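Local coordinates for extracellular solute-binding protein family 1 (Kribbella flavida, PDB 5IXP) that probably binds a solute outside the cell and hands it to an ABC transporter for uptake, at residues R122-R127 / P159-F164; R228-A233 / G250-G255; K43-N48 / E59-S64. All blocks are in the same frame, centred on the assembly; numbering follows the deposited sequence.

Interactions 1 and 2 form one continuous patch, their centres about 11 Å apart. The loop 159-164 pairs with 228-233 there: S161 OG lies 2.6 Å from D230 O, probably hydrogen-bonded, and A162 N lies 2.8 Å from A231 O in a probable backbone bond. Interaction 3 sits across the centre of the chain, about 40 Å between centres from interaction 1 and about 36 Å from interaction 2, with nearest atoms about 20 Å away in each case. This separation is consistent with the two lobes of a solute-binding protein. The mixed sheet is reached by both interaction 2 and interaction 3.

Interaction 1: R122-R127 / P159-F164; sequences RDLFAR and PNSAWF
L124, buried on the short helix 122-127, faces the loop through S161. Its CD1 methyl comes within 4.0 Å of S161 OG, a plain van der Waals approach, since that hydroxyl is already engaged with D230 O. The same leucine also leans on A233 of strand 232-238, which puts it where helix, loop and strand meet.

F125, next along the helix, carries the larger part of the contact. The CE1-CZ side of its ring reaches the six-membered ring of W163, with CZ 3.5 Å from W163 CH2 and CE1 3.6 Å from W163 CZ3. The ring planes are only 10° apart, yet they are slid so far past each other that the centroids stand 5.4 Å apart and the faces barely overlap. W163 presents this end of its indole because CG is anti to the backbone N (chi1 -172°), which carries the ring system away from its own loop and over to the helix. Beyond the pair, F125 also meets Y120, while W163 meets Y147 and F154 of helix 144-157, all at steeper inclinations. Were F125 replaced by an alanine, W163 CH2 and CZ3 would probably face a gap and the indole would lose its neighbour from the helix.

At the end of the helix, R127 NH1 makes a long, weak ion pair with D230 OD2.

The contact between helix and loop is therefore apolar in character, dispersion between two nearly parallel rings that barely overlap, and a methyl group beside a hydroxyl whose bond is made to a third segment. Its cohesion depends on shape and on burial in an aromatic cluster, while the directional bonds that fix the loop run to its other neighbours.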
loop_
_atom_site.group_PDB
_atom_site.type_symbol
_atom_site.label_atom_id
_atom_site.label_comp_id
_atom_site.label_asym_id
_atom_site.label_seq_id
_atom_site.Cartn_x
_atom_site.Cartn_y
_atom_site.Cartn_z
ATOM N N ARG A 122 -6.117 10.316 -20.306
ATOM C CA ARG A 122 -5.491 10.775 -21.544
ATOM C C ARG A 122 -6.401 11.698 -22.349
ATOM O O ARG A 122 -5.900 12.541 -23.102
ATOM C CB ARG A 122 -5.040 9.586 -22.396
ATOM C CG ARG A 122 -6.051 8.472 -22.563
ATOM C CD ARG A 122 -5.393 7.255 -23.220
ATOM N NE ARG A 122 -4.913 7.563 -24.565
ATOM C CZ ARG A 122 -3.634 7.706 -24.914
ATOM N NH1 ARG A 122 -2.654 7.550 -24.022
ATOM N NH2 ARG A 122 -3.338 7.995 -26.181
ATOM N N ASP A 123 -7.725 11.568 -22.207
ATOM C CA ASP A 123 -8.622 12.494 -22.895
ATOM C C ASP A 123 -8.530 13.892 -22.300
ATOM O O ASP A 123 -8.465 14.885 -23.036
ATOM C CB ASP A 123 -10.065 11.981 -22.840
ATOM C CG ASP A 123 -10.583 11.829 -21.422
ATOM O OD1 ASP A 123 -9.803 11.415 -20.546
ATOM O OD2 ASP A 123 -11.779 12.122 -21.183
ATOM N N LEU A 124 -8.503 13.991 -20.971
ATOM C CA LEU A 124 -8.352 15.296 -20.334
ATOM C C LEU A 124 -6.967 15.876 -20.595
ATOM O O LEU A 124 -6.833 17.085 -20.826
ATOM C CB LEU A 124 -8.629 15.188 -18.834
ATOM C CG LEU A 124 -10.027 14.682 -18.456
ATOM C CD1 LEU A 124 -10.223 14.669 -16.929
ATOM C CD2 LEU A 124 -11.131 15.487 -19.157
ATOM N N PHE A 125 -5.928 15.033 -20.579
ATOM C CA PHE A 125 -4.592 15.515 -20.920
ATOM C C PHE A 125 -4.574 16.092 -22.331
ATOM O O PHE A 125 -4.040 17.185 -22.564
ATOM C CB PHE A 125 -3.562 14.388 -20.796
ATOM C CG PHE A 125 -2.984 14.217 -19.405
ATOM C CD1 PHE A 125 -3.777 14.389 -18.276
ATOM C CD2 PHE A 125 -1.648 13.855 -19.238
ATOM C CE1 PHE A 125 -3.259 14.207 -16.998
ATOM C CE2 PHE A 125 -1.110 13.671 -17.967
ATOM C CZ PHE A 125 -1.917 13.853 -16.836
ATOM N N ALA A 126 -5.149 15.363 -23.289
ATOM C CA ALA A 126 -5.151 15.835 -24.672
ATOM C C ALA A 126 -5.788 17.216 -24.775
ATOM O O ALA A 126 -5.228 18.133 -25.393
ATOM C CB ALA A 126 -5.885 14.835 -25.563
ATOM N N ARG A 127 -6.956 17.382 -24.149
ATOM C CA ARG A 127 -7.698 18.634 -24.236
ATOM C C ARG A 127 -6.971 19.769 -23.528
ATOM O O ARG A 127 -7.176 20.945 -23.860
ATOM C CB ARG A 127 -9.100 18.430 -23.652
ATOM C CG ARG A 127 -9.975 17.523 -24.519
ATOM C CD ARG A 127 -11.218 17.013 -23.798
ATOM N NE ARG A 127 -11.843 18.026 -22.948
ATOM C CZ ARG A 127 -12.766 17.764 -22.019
ATOM N NH1 ARG A 127 -13.184 16.514 -21.818
ATOM N NH2 ARG A 127 -13.268 18.750 -21.286
ATOM N N PRO A 159 -10.883 24.475 -16.225
ATOM C CA PRO A 159 -11.509 24.990 -14.998
ATOM C C PRO A 159 -12.478 24.021 -14.342
ATOM O O PRO A 159 -12.675 24.103 -13.126
ATOM C CB PRO A 159 -12.217 26.265 -15.481
ATOM C CG PRO A 159 -12.471 26.018 -16.930
ATOM C CD PRO A 159 -11.261 25.269 -17.409
ATOM N N ASN A 160 -13.083 23.108 -15.096
ATOM C CA ASN A 160 -14.063 22.183 -14.543
ATOM C C ASN A 160 -13.471 20.834 -14.155
ATOM O O ASN A 160 -14.231 19.906 -13.859
ATOM C CB ASN A 160 -15.205 21.970 -15.531
ATOM C CG ASN A 160 -16.052 23.198 -15.696
ATOM O OD1 ASN A 160 -16.114 24.048 -14.806
ATOM N ND2 ASN A 160 -16.709 23.310 -16.844
ATOM N N SER A 161 -12.149 20.697 -14.142
ATOM C CA SER A 161 -11.518 19.465 -13.683
ATOM C C SER A 161 -10.476 19.781 -12.622
ATOM O O SER A 161 -9.903 20.873 -12.596
ATOM C CB SER A 161 -10.850 18.696 -14.831
ATOM O OG SER A 161 -11.816 18.172 -15.721
ATOM N N ALA A 162 -10.237 18.813 -11.746
ATOM C CA ALA A 162 -9.135 18.882 -10.804
ATOM C C ALA A 162 -8.003 17.972 -11.274
ATOM O O ALA A 162 -8.151 17.168 -12.200
ATOM C CB ALA A 162 -9.595 18.495 -9.397
ATOM N N TRP A 163 -6.862 18.106 -10.607
ATOM C CA TRP A 163 -5.681 17.332 -10.967
ATOM C C TRP A 163 -5.700 15.952 -10.315
ATOM O O TRP A 163 -5.397 14.946 -10.972
ATOM C CB TRP A 163 -4.435 18.119 -10.558
ATOM C CG TRP A 163 -3.102 17.576 -11.011
ATOM C CD1 TRP A 163 -2.008 17.331 -10.220
ATOM C CD2 TRP A 163 -2.702 17.255 -12.354
ATOM N NE1 TRP A 163 -0.955 16.880 -10.989
ATOM C CE2 TRP A 163 -1.355 16.829 -12.301
ATOM C CE3 TRP A 163 -3.344 17.306 -13.600
ATOM C CZ2 TRP A 163 -0.650 16.438 -13.439
ATOM C CZ3 TRP A 163 -2.634 16.915 -14.731
ATOM C CH2 TRP A 163 -1.304 16.494 -14.640
ATOM N N PHE A 164 -6.058 15.882 -9.032
ATOM C CA PHE A 164 -6.093 14.621 -8.305
ATOM C C PHE A 164 -7.359 14.569 -7.457
ATOM O O PHE A 164 -8.053 15.574 -7.279
ATOM C CB PHE A 164 -4.840 14.441 -7.433
ATOM C CG PHE A 164 -4.542 15.609 -6.528
ATOM C CD1 PHE A 164 -5.261 15.796 -5.348
ATOM C CD2 PHE A 164 -3.514 16.502 -6.838
ATOM C CE1 PHE A 164 -4.981 16.868 -4.502
ATOM C CE2 PHE A 164 -3.223 17.572 -5.998
ATOM C CZ PHE A 164 -3.954 17.757 -4.826
#

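Interaction 2: R228-A233 / G250-G255; sequences RTDAFA and GTFGKG
F252 lies flat against the backbone of R228, and most of the contact is this packing of a ring on a peptide. The carbonyl oxygen R228 O stands 3.4 Å above the plane of the F252 ring, over its centre, so the ring face is covered by a peptide group. R228 C is 3.5 Å from F252 CE2, and R228 CA is equally far, 3.5 Å, from F252 CD2. The ring gets there with CG anti to the backbone N (chi1 170°). Aliphatic contact adds a little: R228 CG passes F252 CB at 4.2 Å before the arginine chain bends and its guanidinium leads away.

Oxygen atoms approach the rest of the ring. D230 OD1 lies in the ring plane at its edge, 3.7 Å from F252 CZ, and T229 O comes obliquely to within 3.5 Å of F252 CE2. R121 holds both of these oxygens, with a salt bridge to D230 and a hydrogen bond to T229 O. K256 meets the same ring in a cation-pi contact.

Bonds inside 228-233 shape the turn. T229 OG1 accepts from A231 N at 3.1 Å, closing an ST turn, and also bonds to A226 O.

In the fold, this is a surface contact between two connections. The 228-233 segment leads from helix 221-226 into strand 232-238, and G250 leaves helix 241-249 with positive phi (57°) to start the link toward strand 257-260.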
loop_
_atom_site.group_PDB
_atom_site.type_symbol
_atom_site.label_atom_id
_atom_site.label_comp_id
_atom_site.label_asym_id
_atom_site.label_seq_id
_atom_site.Cartn_x
_atom_site.Cartn_y
_atom_site.Cartn_z
ATOM N N ARG A 228 -17.225 8.593 -13.106
ATOM C CA ARG A 228 -18.025 8.748 -14.311
ATOM C C ARG A 228 -18.155 10.208 -14.731
ATOM O O ARG A 228 -19.104 10.565 -15.434
ATOM C CB ARG A 228 -19.406 8.115 -14.116
ATOM C CG ARG A 228 -19.414 6.587 -14.246
ATOM C CD ARG A 228 -19.901 5.908 -12.978
ATOM N NE ARG A 228 -21.027 6.604 -12.358
ATOM C CZ ARG A 228 -21.794 6.099 -11.390
ATOM N NH1 ARG A 228 -21.550 4.888 -10.897
ATOM N NH2 ARG A 228 -22.800 6.815 -10.890
ATOM N N THR A 229 -17.221 11.056 -14.299
ATOM C CA THR A 229 -17.213 12.484 -14.588
ATOM C C THR A 229 -15.784 12.898 -14.924
ATOM O O THR A 229 -14.848 12.090 -14.871
ATOM C CB THR A 229 -17.694 13.318 -13.394
ATOM O OG1 THR A 229 -16.663 13.336 -12.395
ATOM C CG2 THR A 229 -18.980 12.746 -12.789
ATOM N N ASP A 230 -15.607 14.186 -15.237
ATOM C CA ASP A 230 -14.283 14.753 -15.458
ATOM C C ASP A 230 -13.677 15.341 -14.186
ATOM O O ASP A 230 -12.850 16.254 -14.273
ATOM C CB ASP A 230 -14.348 15.819 -16.556
ATOM C CG ASP A 230 -14.782 15.253 -17.898
ATOM O OD1 ASP A 230 -14.744 14.012 -18.069
ATOM O OD2 ASP A 230 -15.156 16.055 -18.785
ATOM N N ALA A 231 -14.049 14.824 -13.008
ATOM C CA ALA A 231 -13.703 15.487 -11.750
ATOM C C ALA A 231 -12.193 15.550 -11.508
ATOM O O ALA A 231 -11.696 16.552 -10.977
ATOM C CB ALA A 231 -14.389 14.792 -10.578
ATOM N N PHE A 232 -11.449 14.493 -11.847
ATOM C CA PHE A 232 -10.003 14.527 -11.615
ATOM C C PHE A 232 -9.265 13.773 -12.716
ATOM O O PHE A 232 -9.796 12.827 -13.306
ATOM C CB PHE A 232 -9.620 13.961 -10.233
ATOM C CG PHE A 232 -10.209 12.612 -9.937
ATOM C CD1 PHE A 232 -9.542 11.452 -10.295
ATOM C CD2 PHE A 232 -11.433 12.502 -9.285
ATOM C CE1 PHE A 232 -10.092 10.197 -10.011
ATOM C CE2 PHE A 232 -11.988 11.254 -9.006
ATOM C CZ PHE A 232 -11.313 10.101 -9.371
ATOM N N ALA A 233 -8.014 14.190 -12.966
ATOM C CA ALA A 233 -7.258 13.726 -14.124
ATOM C C ALA A 233 -6.126 12.756 -13.808
ATOM O O ALA A 233 -5.633 12.105 -14.738
ATOM C CB ALA A 233 -6.663 14.920 -14.892
ATOM N N GLY A 250 -16.237 2.335 -15.489
ATOM C CA GLY A 250 -17.082 1.575 -16.395
ATOM C C GLY A 250 -16.911 1.994 -17.843
ATOM O O GLY A 250 -15.829 2.398 -18.286
ATOM N N THR A 251 -18.013 1.903 -18.598
ATOM C CA THR A 251 -17.955 2.231 -20.019
ATOM C C THR A 251 -17.650 3.709 -20.245
ATOM O O THR A 251 -17.054 4.063 -21.270
ATOM C CB THR A 251 -19.261 1.834 -20.716
ATOM O OG1 THR A 251 -20.343 2.619 -20.208
ATOM C CG2 THR A 251 -19.566 0.369 -20.466
ATOM N N PHE A 252 -18.028 4.581 -19.305
ATOM C CA PHE A 252 -17.629 5.982 -19.406
ATOM C C PHE A 252 -16.118 6.109 -19.530
ATOM O O PHE A 252 -15.618 6.931 -20.304
ATOM C CB PHE A 252 -18.132 6.773 -18.195
ATOM C CG PHE A 252 -17.560 8.171 -18.093
ATOM C CD1 PHE A 252 -18.194 9.242 -18.708
ATOM C CD2 PHE A 252 -16.392 8.416 -17.367
ATOM C CE1 PHE A 252 -17.671 10.528 -18.608
ATOM C CE2 PHE A 252 -15.863 9.698 -17.269
ATOM C CZ PHE A 252 -16.502 10.754 -17.887
ATOM N N GLY A 253 -15.375 5.292 -18.786
ATOM C CA GLY A 253 -13.929 5.411 -18.777
ATOM C C GLY A 253 -13.204 4.717 -19.911
ATOM O O GLY A 253 -11.986 4.874 -20.024
ATOM N N LYS A 254 -13.911 3.951 -20.743
ATOM C CA LYS A 254 -13.259 3.256 -21.848
ATOM C C LYS A 254 -12.561 4.245 -22.770
ATOM O O LYS A 254 -13.134 5.269 -23.153
ATOM C CB LYS A 254 -14.277 2.428 -22.636
ATOM C CG LYS A 254 -14.813 1.244 -21.851
ATOM C CD LYS A 254 -15.358 0.152 -22.758
ATOM C CE LYS A 254 -15.603 -1.134 -21.971
ATOM N NZ LYS A 254 -14.342 -1.724 -21.416
ATOM N N GLY A 255 -11.313 3.939 -23.117
ATOM C CA GLY A 255 -10.523 4.805 -23.966
ATOM C C GLY A 255 -9.980 6.048 -23.299
ATOM O O GLY A 255 -9.334 6.860 -23.975
#

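Interaction 3: K43-N48 / E59-S64; sequences KNLETN and EAMEVS
The beta-alpha-beta crossover that runs from strand 28-34 through helix 38-51 to strand 58-62 brings L45 against E59 and M61. Both strands lie parallel to strand 2-8, which sits between them, as in the alpha/beta lobes of solute-binding proteins. Helix 43-48 covers the sheet at an axial distance of 10.4 Å from strand 59-62, their directions 119° apart.

L45 carries the helix side of the contact, its CB directed at the strand. It is deposited in two conformers, so the contacts that follow belong to one of them, and the shortest carries little weight. In that conformer the two methyls divide the work. CD2 rests 3.6 Å from the terminal CE of M61, a selenomethionine whose chain bends at chi3 (-89°) to bring this methyl back toward the helix. CD1 lies against the E59 side chain, nearest its carboxylate, 3.3 Å from E59 OE1; the two side chains run antiparallel, side by side. Around them, M55 packs on L45, and I66 and Y69 of helix 66-70 pack on M61, so the apolar layer continues past the two segments.

The polar part of the contact goes through water. E59 is buried, and its bend at chi2 (-81°) turns the carboxylate toward the helix. E59 OE2 accepts from the backbone N of A56, a bond made outside the two segments. The same oxygen receives a second bond from a water, 2.7 Å from E59 OE2, and this water in turn accepts from N48 ND2 at 2.9 Å.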
loop_
_atom_site.group_PDB
_atom_site.type_symbol
_atom_site.label_atom_id
_atom_site.label_comp_id
_atom_site.label_asym_id
_atom_site.label_seq_id
_atom_site.Cartn_x
_atom_site.Cartn_y
_atom_site.Cartn_z
ATOM N N LYS A 43 -9.572 -7.229 14.864
ATOM C CA LYS A 43 -10.065 -7.339 16.233
ATOM C C LYS A 43 -9.785 -8.719 16.816
ATOM O O LYS A 43 -9.409 -8.839 17.987
ATOM C CB LYS A 43 -11.561 -7.036 16.283
ATOM C CG LYS A 43 -11.898 -5.562 16.205
ATOM C CD LYS A 43 -13.347 -5.341 16.595
ATOM C CE LYS A 43 -14.109 -4.637 15.495
ATOM N NZ LYS A 43 -13.577 -3.267 15.236
ATOM N N ASN A 44 -9.969 -9.775 16.016
ATOM C CA ASN A 44 -9.632 -11.116 16.485
ATOM C C ASN A 44 -8.162 -11.192 16.840
ATOM O O ASN A 44 -7.784 -11.750 17.874
ATOM C CB ASN A 44 -9.937 -12.162 15.414
ATOM C CG ASN A 44 -11.407 -12.297 15.133
ATOM O OD1 ASN A 44 -12.244 -11.918 15.949
ATOM N ND2 ASN A 44 -11.734 -12.871 13.977
ATOM N N LEU A 45 -7.316 -10.669 15.953
ATOM C CA LEU A 45 -5.881 -10.592 16.184
ATOM C C LEU A 45 -5.584 -9.961 17.537
ATOM O O LEU A 45 -4.908 -10.553 18.387
ATOM C CB LEU A 45 -5.254 -9.776 15.056
ATOM C CG LEU A 45 -3.859 -10.063 14.533
ATOM C CD1 LEU A 45 -3.675 -11.555 14.346
ATOM C CD2 LEU A 45 -3.715 -9.329 13.217
ATOM N N GLU A 46 -6.107 -8.752 17.750
ATOM C CA GLU A 46 -5.857 -8.026 18.990
ATOM C C GLU A 46 -6.379 -8.801 20.188
ATOM O O GLU A 46 -5.682 -8.952 21.199
ATOM C CB GLU A 46 -6.514 -6.645 18.934
ATOM C CG GLU A 46 -6.033 -5.775 17.813
ATOM C CD GLU A 46 -6.683 -4.407 17.828
ATOM O OE1 GLU A 46 -7.621 -4.205 18.626
ATOM O OE2 GLU A 46 -6.256 -3.534 17.042
ATOM N N THR A 47 -7.611 -9.300 20.087
ATOM C CA THR A 47 -8.236 -9.973 21.219
ATOM C C THR A 47 -7.523 -11.271 21.562
ATOM O O THR A 47 -7.293 -11.571 22.743
ATOM C CB THR A 47 -9.707 -10.247 20.912
ATOM O OG1 THR A 47 -10.392 -9.002 20.735
ATOM C CG2 THR A 47 -10.350 -11.021 22.048
ATOM N N ASN A 48 -7.168 -12.051 20.542
ATOM C CA ASN A 48 -6.575 -13.360 20.768
ATOM C C ASN A 48 -5.123 -13.241 21.208
ATOM O O ASN A 48 -4.658 -14.033 22.034
ATOM C CB ASN A 48 -6.694 -14.200 19.497
ATOM C CG ASN A 48 -8.130 -14.514 19.155
ATOM O OD1 ASN A 48 -9.014 -14.375 20.000
ATOM N ND2 ASN A 48 -8.378 -14.927 17.919
ATOM N N GLU A 59 -1.071 -16.131 10.912
ATOM C CA GLU A 59 -1.964 -14.973 10.922
ATOM C C GLU A 59 -1.520 -13.989 9.849
ATOM O O GLU A 59 -0.389 -13.485 9.896
ATOM C CB GLU A 59 -1.976 -14.283 12.295
ATOM C CG GLU A 59 -2.689 -15.079 13.405
ATOM C CD GLU A 59 -4.210 -14.923 13.378
ATOM O OE1 GLU A 59 -4.709 -14.132 12.562
ATOM O OE2 GLU A 59 -4.905 -15.590 14.187
ATOM N N ALA A 60 -2.420 -13.682 8.912
ATOM C CA ALA A 60 -2.111 -12.679 7.907
ATOM C C ALA A 60 -2.218 -11.284 8.506
ATOM O O ALA A 60 -3.045 -11.015 9.383
ATOM C CB ALA A 60 -3.035 -12.790 6.694
HETATM N N MSE A 61 -1.375 -10.393 8.005
HETATM C CA MSE A 61 -1.269 -9.032 8.510
HETATM C C MSE A 61 -1.039 -8.089 7.340
HETATM O O MSE A 61 -0.106 -8.302 6.550
HETATM C CB MSE A 61 -0.111 -8.938 9.505
HETATM C CG MSE A 61 -0.308 -7.992 10.629
HETATM SE SE MSE A 61 0.872 -8.481 12.044
HETATM C CE MSE A 61 -0.142 -9.737 13.095
ATOM N N GLU A 62 -1.869 -7.055 7.219
ATOM C CA GLU A 62 -1.617 -6.033 6.212
ATOM C C GLU A 62 -0.494 -5.108 6.677
ATOM O O GLU A 62 -0.297 -4.878 7.882
ATOM C CB GLU A 62 -2.885 -5.220 5.912
ATOM C CG GLU A 62 -2.999 -4.765 4.455
ATOM C CD GLU A 62 -2.599 -3.306 4.229
ATOM O OE1 GLU A 62 -2.362 -2.581 5.210
ATOM O OE2 GLU A 62 -2.538 -2.879 3.063
ATOM N N VAL A 63 0.252 -4.575 5.704
ATOM C CA VAL A 63 1.426 -3.785 6.059
ATOM C C VAL A 63 1.042 -2.550 6.867
ATOM O O VAL A 63 1.842 -2.063 7.678
ATOM C CB VAL A 63 2.237 -3.403 4.804
ATOM C CG1 VAL A 63 1.439 -2.451 3.898
ATOM C CG2 VAL A 63 3.585 -2.809 5.220
ATOM N N SER A 64 -0.177 -2.036 6.697
ATOM C CA SER A 64 -0.493 -0.819 7.441
ATOM C C SER A 64 -0.743 -1.075 8.923
ATOM O O SER A 64 -0.762 -0.111 9.698
ATOM C CB SER A 64 -1.699 -0.099 6.838
ATOM O OG SER A 64 -2.879 -0.857 7.019
HETATM O O HOH W 1 -6.586 -14.198 15.716
#